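Local atomic coordinates of hypothetical protein (Ruminococcus gnavus, PDB entry 4QAN), a protein that is of unknown function but adopts a cystatin-like fold, divergent within the NTF2-like superfamily, and can bind a metal ion. Residues P221-E233 / E300-P312. Numbering follows the deposited sequence.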
# COMPACT_ATOMS: atom_id res chain seq x y z
N PRO A 221 14.54 -17.33 15.69
CA PRO A 221 14.49 -15.98 15.13
C PRO A 221 15.34 -15.86 13.85
O PRO A 221 14.87 -15.29 12.86
CB PRO A 221 15.01 -15.09 16.28
CG PRO A 221 15.71 -16.00 17.22
CD PRO A 221 15.09 -17.36 17.06
N GLN A 222 16.54 -16.43 13.85
CA GLN A 222 17.38 -16.45 12.64
C GLN A 222 16.65 -17.03 11.41
O GLN A 222 16.76 -16.49 10.31
CB GLN A 222 18.66 -17.26 12.88
CG GLN A 222 19.63 -16.65 13.90
CD GLN A 222 19.51 -17.26 15.29
OE1 GLN A 222 18.43 -17.75 15.69
NE2 GLN A 222 20.61 -17.23 16.05
N ARG A 223 15.92 -18.13 11.60
CA ARG A 223 15.25 -18.79 10.48
C ARG A 223 14.10 -17.95 9.94
O ARG A 223 13.80 -17.98 8.74
CB ARG A 223 14.78 -20.19 10.89
CG ARG A 223 14.28 -21.02 9.72
CD ARG A 223 13.87 -22.40 10.16
NE ARG A 223 14.94 -23.10 10.86
CZ ARG A 223 14.77 -24.21 11.56
NH1 ARG A 223 13.58 -24.78 11.66
NH2 ARG A 223 15.81 -24.77 12.16
N ALA A 224 13.49 -17.16 10.80
CA ALA A 224 12.46 -16.21 10.35
C ALA A 224 13.06 -15.21 9.37
O ALA A 224 12.49 -14.96 8.31
CB ALA A 224 11.85 -15.49 11.54
N VAL A 225 14.23 -14.67 9.74
CA VAL A 225 14.94 -13.71 8.92
C VAL A 225 15.41 -14.36 7.62
O VAL A 225 15.28 -13.77 6.54
CB VAL A 225 16.14 -13.11 9.70
CG1 VAL A 225 16.98 -12.20 8.81
CG2 VAL A 225 15.65 -12.34 10.92
N GLU A 226 15.94 -15.58 7.74
CA GLU A 226 16.40 -16.35 6.57
C GLU A 226 15.28 -16.58 5.54
O GLU A 226 15.49 -16.37 4.34
CB GLU A 226 17.03 -17.67 6.99
CG GLU A 226 18.42 -17.51 7.62
CD GLU A 226 18.79 -18.60 8.64
OE1 GLU A 226 18.07 -19.62 8.76
OE2 GLU A 226 19.82 -18.43 9.36
N GLN A 227 14.10 -16.98 6.00
CA GLN A 227 13.04 -17.30 5.06
C GLN A 227 12.38 -16.08 4.51
O GLN A 227 11.86 -16.14 3.41
CB GLN A 227 11.98 -18.22 5.68
CG GLN A 227 12.37 -19.69 5.72
CD GLN A 227 12.66 -20.25 4.34
OE1 GLN A 227 13.80 -20.58 4.03
NE2 GLN A 227 11.62 -20.35 3.48
N PHE A 228 12.35 -15.00 5.29
CA PHE A 228 11.94 -13.68 4.83
C PHE A 228 12.79 -13.22 3.64
O PHE A 228 12.27 -12.87 2.59
CB PHE A 228 12.05 -12.70 6.01
CG PHE A 228 11.88 -11.24 5.66
CD1 PHE A 228 10.63 -10.73 5.37
CD2 PHE A 228 12.96 -10.37 5.69
CE1 PHE A 228 10.46 -9.38 5.10
CE2 PHE A 228 12.80 -9.02 5.42
CZ PHE A 228 11.54 -8.53 5.11
N ILE A 229 14.11 -13.29 3.79
CA ILE A 229 15.02 -12.98 2.68
C ILE A 229 14.89 -13.94 1.50
O ILE A 229 15.00 -13.54 0.35
CB ILE A 229 16.48 -12.87 3.18
CG1 ILE A 229 16.60 -11.69 4.17
CG2 ILE A 229 17.47 -12.74 2.03
CD1 ILE A 229 16.16 -10.34 3.64
N TYR A 230 14.60 -15.21 1.76
CA TYR A 230 14.39 -16.17 0.68
C TYR A 230 13.14 -15.79 -0.12
O TYR A 230 13.14 -15.88 -1.36
CB TYR A 230 14.24 -17.59 1.23
CG TYR A 230 13.95 -18.65 0.17
CD1 TYR A 230 14.92 -19.03 -0.75
CD2 TYR A 230 12.69 -19.28 0.09
CE1 TYR A 230 14.66 -19.99 -1.72
CE2 TYR A 230 12.41 -20.24 -0.87
CZ TYR A 230 13.40 -20.60 -1.77
OH TYR A 230 13.15 -21.56 -2.72
N ALA A 231 12.08 -15.41 0.57
CA ALA A 231 10.87 -14.90 -0.09
C ALA A 231 11.16 -13.72 -1.04
O ALA A 231 10.66 -13.67 -2.18
CB ALA A 231 9.84 -14.50 0.95
N ILE A 232 11.96 -12.78 -0.57
CA ILE A 232 12.39 -11.63 -1.37
C ILE A 232 13.17 -12.08 -2.61
O ILE A 232 12.88 -11.64 -3.73
CB ILE A 232 13.20 -10.64 -0.49
CG1 ILE A 232 12.22 -9.92 0.46
CG2 ILE A 232 13.95 -9.62 -1.35
CD1 ILE A 232 12.83 -9.08 1.56
N GLU A 233 14.10 -13.02 -2.42
CA GLU A 233 14.90 -13.58 -3.51
C GLU A 233 14.02 -14.22 -4.59
O GLU A 233 14.35 -14.12 -5.78
CB GLU A 233 15.87 -14.63 -2.99
CG GLU A 233 16.94 -14.09 -2.03
CD GLU A 233 17.66 -15.19 -1.29
OE1 GLU A 233 17.22 -16.35 -1.37
OE2 GLU A 233 18.68 -14.90 -0.62
N GLU A 300 15.13 -7.24 -10.59
CA GLU A 300 15.58 -8.53 -11.12
C GLU A 300 16.82 -9.08 -10.40
O GLU A 300 17.08 -10.29 -10.48
CB GLU A 300 15.88 -8.44 -12.62
CG GLU A 300 17.15 -7.66 -12.92
CD GLU A 300 17.40 -7.40 -14.40
OE1 GLU A 300 16.79 -8.08 -15.26
OE2 GLU A 300 18.22 -6.51 -14.68
N TYR A 301 17.59 -8.22 -9.74
CA TYR A 301 18.82 -8.65 -9.05
C TYR A 301 18.62 -9.00 -7.57
O TYR A 301 19.59 -9.38 -6.88
CB TYR A 301 19.91 -7.61 -9.20
CG TYR A 301 20.31 -7.37 -10.63
CD1 TYR A 301 20.93 -8.38 -11.36
CD2 TYR A 301 20.10 -6.15 -11.26
CE1 TYR A 301 21.32 -8.19 -12.68
CE2 TYR A 301 20.49 -5.94 -12.57
CZ TYR A 301 21.10 -6.97 -13.28
OH TYR A 301 21.50 -6.79 -14.59
N MSE A 302 17.38 -8.89 -7.09
CA MSE A 302 17.02 -9.34 -5.75
C MSE A 302 17.26 -10.82 -5.57
O MSE A 302 17.39 -11.31 -4.45
CB MSE A 302 15.56 -9.00 -5.42
CG MSE A 302 15.34 -7.50 -5.26
SE MSE A 302 16.35 -6.86 -3.69
CE MSE A 302 16.64 -5.06 -4.40
N VAL A 303 17.32 -11.57 -6.67
CA VAL A 303 17.66 -12.98 -6.58
C VAL A 303 19.10 -13.18 -6.07
O VAL A 303 19.46 -14.27 -5.64
CB VAL A 303 17.44 -13.69 -7.92
CG1 VAL A 303 18.46 -13.26 -8.95
CG2 VAL A 303 17.49 -15.19 -7.73
N TYR A 304 19.92 -12.14 -6.12
CA TYR A 304 21.27 -12.20 -5.57
C TYR A 304 21.42 -11.35 -4.33
O TYR A 304 22.51 -10.93 -3.98
CB TYR A 304 22.29 -11.80 -6.64
CG TYR A 304 22.24 -12.72 -7.84
CD1 TYR A 304 22.45 -14.09 -7.69
CD2 TYR A 304 21.99 -12.22 -9.12
CE1 TYR A 304 22.40 -14.94 -8.77
CE2 TYR A 304 21.95 -13.08 -10.21
CZ TYR A 304 22.15 -14.43 -10.02
OH TYR A 304 22.11 -15.29 -11.09
N LEU A 305 20.31 -11.10 -3.64
CA LEU A 305 20.40 -10.60 -2.29
C LEU A 305 20.59 -11.81 -1.39
O LEU A 305 19.68 -12.61 -1.23
CB LEU A 305 19.16 -9.84 -1.89
CG LEU A 305 19.18 -9.37 -0.44
CD1 LEU A 305 20.18 -8.24 -0.30
CD2 LEU A 305 17.80 -8.94 -0.01
N ASP A 306 21.80 -11.92 -0.82
CA ASP A 306 22.16 -13.02 0.05
C ASP A 306 22.44 -12.57 1.45
O ASP A 306 23.10 -11.56 1.69
CB ASP A 306 23.42 -13.72 -0.46
CG ASP A 306 23.14 -14.71 -1.56
OD1 ASP A 306 22.29 -15.60 -1.34
OD2 ASP A 306 23.76 -14.59 -2.64
N LEU A 307 21.95 -13.36 2.38
CA LEU A 307 22.25 -13.19 3.77
C LEU A 307 23.57 -13.95 4.07
O LEU A 307 23.70 -15.13 3.79
CB LEU A 307 21.07 -13.77 4.55
CG LEU A 307 20.66 -13.23 5.91
CD1 LEU A 307 20.46 -11.73 5.92
CD2 LEU A 307 19.38 -13.95 6.30
N ILE A 308 24.58 -13.25 4.58
CA ILE A 308 25.81 -13.91 5.01
C ILE A 308 25.64 -14.47 6.43
O ILE A 308 26.09 -15.58 6.73
CB ILE A 308 27.00 -12.93 4.97
CG1 ILE A 308 27.30 -12.51 3.53
CG2 ILE A 308 28.26 -13.58 5.57
CD1 ILE A 308 28.14 -11.26 3.43
N LYS A 309 24.98 -13.71 7.29
CA LYS A 309 24.83 -14.06 8.68
C LYS A 309 23.68 -13.27 9.33
O LYS A 309 23.47 -12.10 9.01
CB LYS A 309 26.13 -13.78 9.42
CG LYS A 309 26.35 -14.65 10.64
CD LYS A 309 27.82 -14.71 10.99
CE LYS A 309 28.09 -15.47 12.27
NZ LYS A 309 29.54 -15.42 12.57
N VAL A 310 22.94 -13.93 10.21
CA VAL A 310 21.97 -13.28 11.09
C VAL A 310 22.53 -13.30 12.52
O VAL A 310 22.69 -14.37 13.10
CB VAL A 310 20.63 -14.02 11.05
CG1 VAL A 310 19.61 -13.33 11.96
CG2 VAL A 310 20.15 -14.09 9.61
N ILE A 311 22.84 -12.13 13.06
CA ILE A 311 23.66 -12.05 14.27
C ILE A 311 22.90 -11.42 15.43
O ILE A 311 22.40 -10.31 15.28
CB ILE A 311 24.93 -11.22 14.04
CG1 ILE A 311 25.65 -11.71 12.78
CG2 ILE A 311 25.84 -11.31 15.25
CD1 ILE A 311 26.73 -10.77 12.32
N PRO A 312 22.85 -12.09 16.59
CA PRO A 312 22.10 -11.52 17.69
C PRO A 312 22.74 -10.25 18.21
O PRO A 312 23.98 -10.16 18.35
CB PRO A 312 22.16 -12.62 18.76
CG PRO A 312 23.45 -13.33 18.48
CD PRO A 312 23.56 -13.33 16.98
O HOH W 1 20.21 -15.70 1.62
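The carboxylate of E233 meets the strand through OE2, 2.6 Å from the carbonyl oxygen of L305, whereas the F228 ring, facing helices 254-275 and 237-242, has I232 CD1 3.8 Å over one face, displaced from its centre. The E233 contact belongs to the helix-on-sheet packing of a cystatin-like fold: helix 221-233 runs nearly antiparallel (163°) to strand 305-312, which pairs with strand 322-331. The short oxygen-oxygen distance suggests that the acid may carry a proton, and D306 OD1, 3.7 Å from E233 OE2, would probably favour this. A water donates to E233 OE2 (2.8 Å) and accepts from L307 N (3.0 Å), linking helix and strand. With an alanine in place of E233, the water would probably lose its acceptor on the helix, and the L305 carbonyl its close acid partner. Toward the start of the helix the contacts are apolar. L307 CD2 lies 3.8 Å from E226 CA and also packs against V225 CG1, the L307 and V225 side chains crossing at about a right angle. V310 places CG1 anti to its backbone N (chi1 -180°), which sets CG1 against Q222 CG and CG2 against V225 CG1, the latter pair 3.8 Å apart. Back beside E233, I232 CG2 touches both L305 CD2 and the selenium of M302. Near the C-terminal end of the helix, the CA-H of E233 points to M302 O, with 156° at the hydrogen.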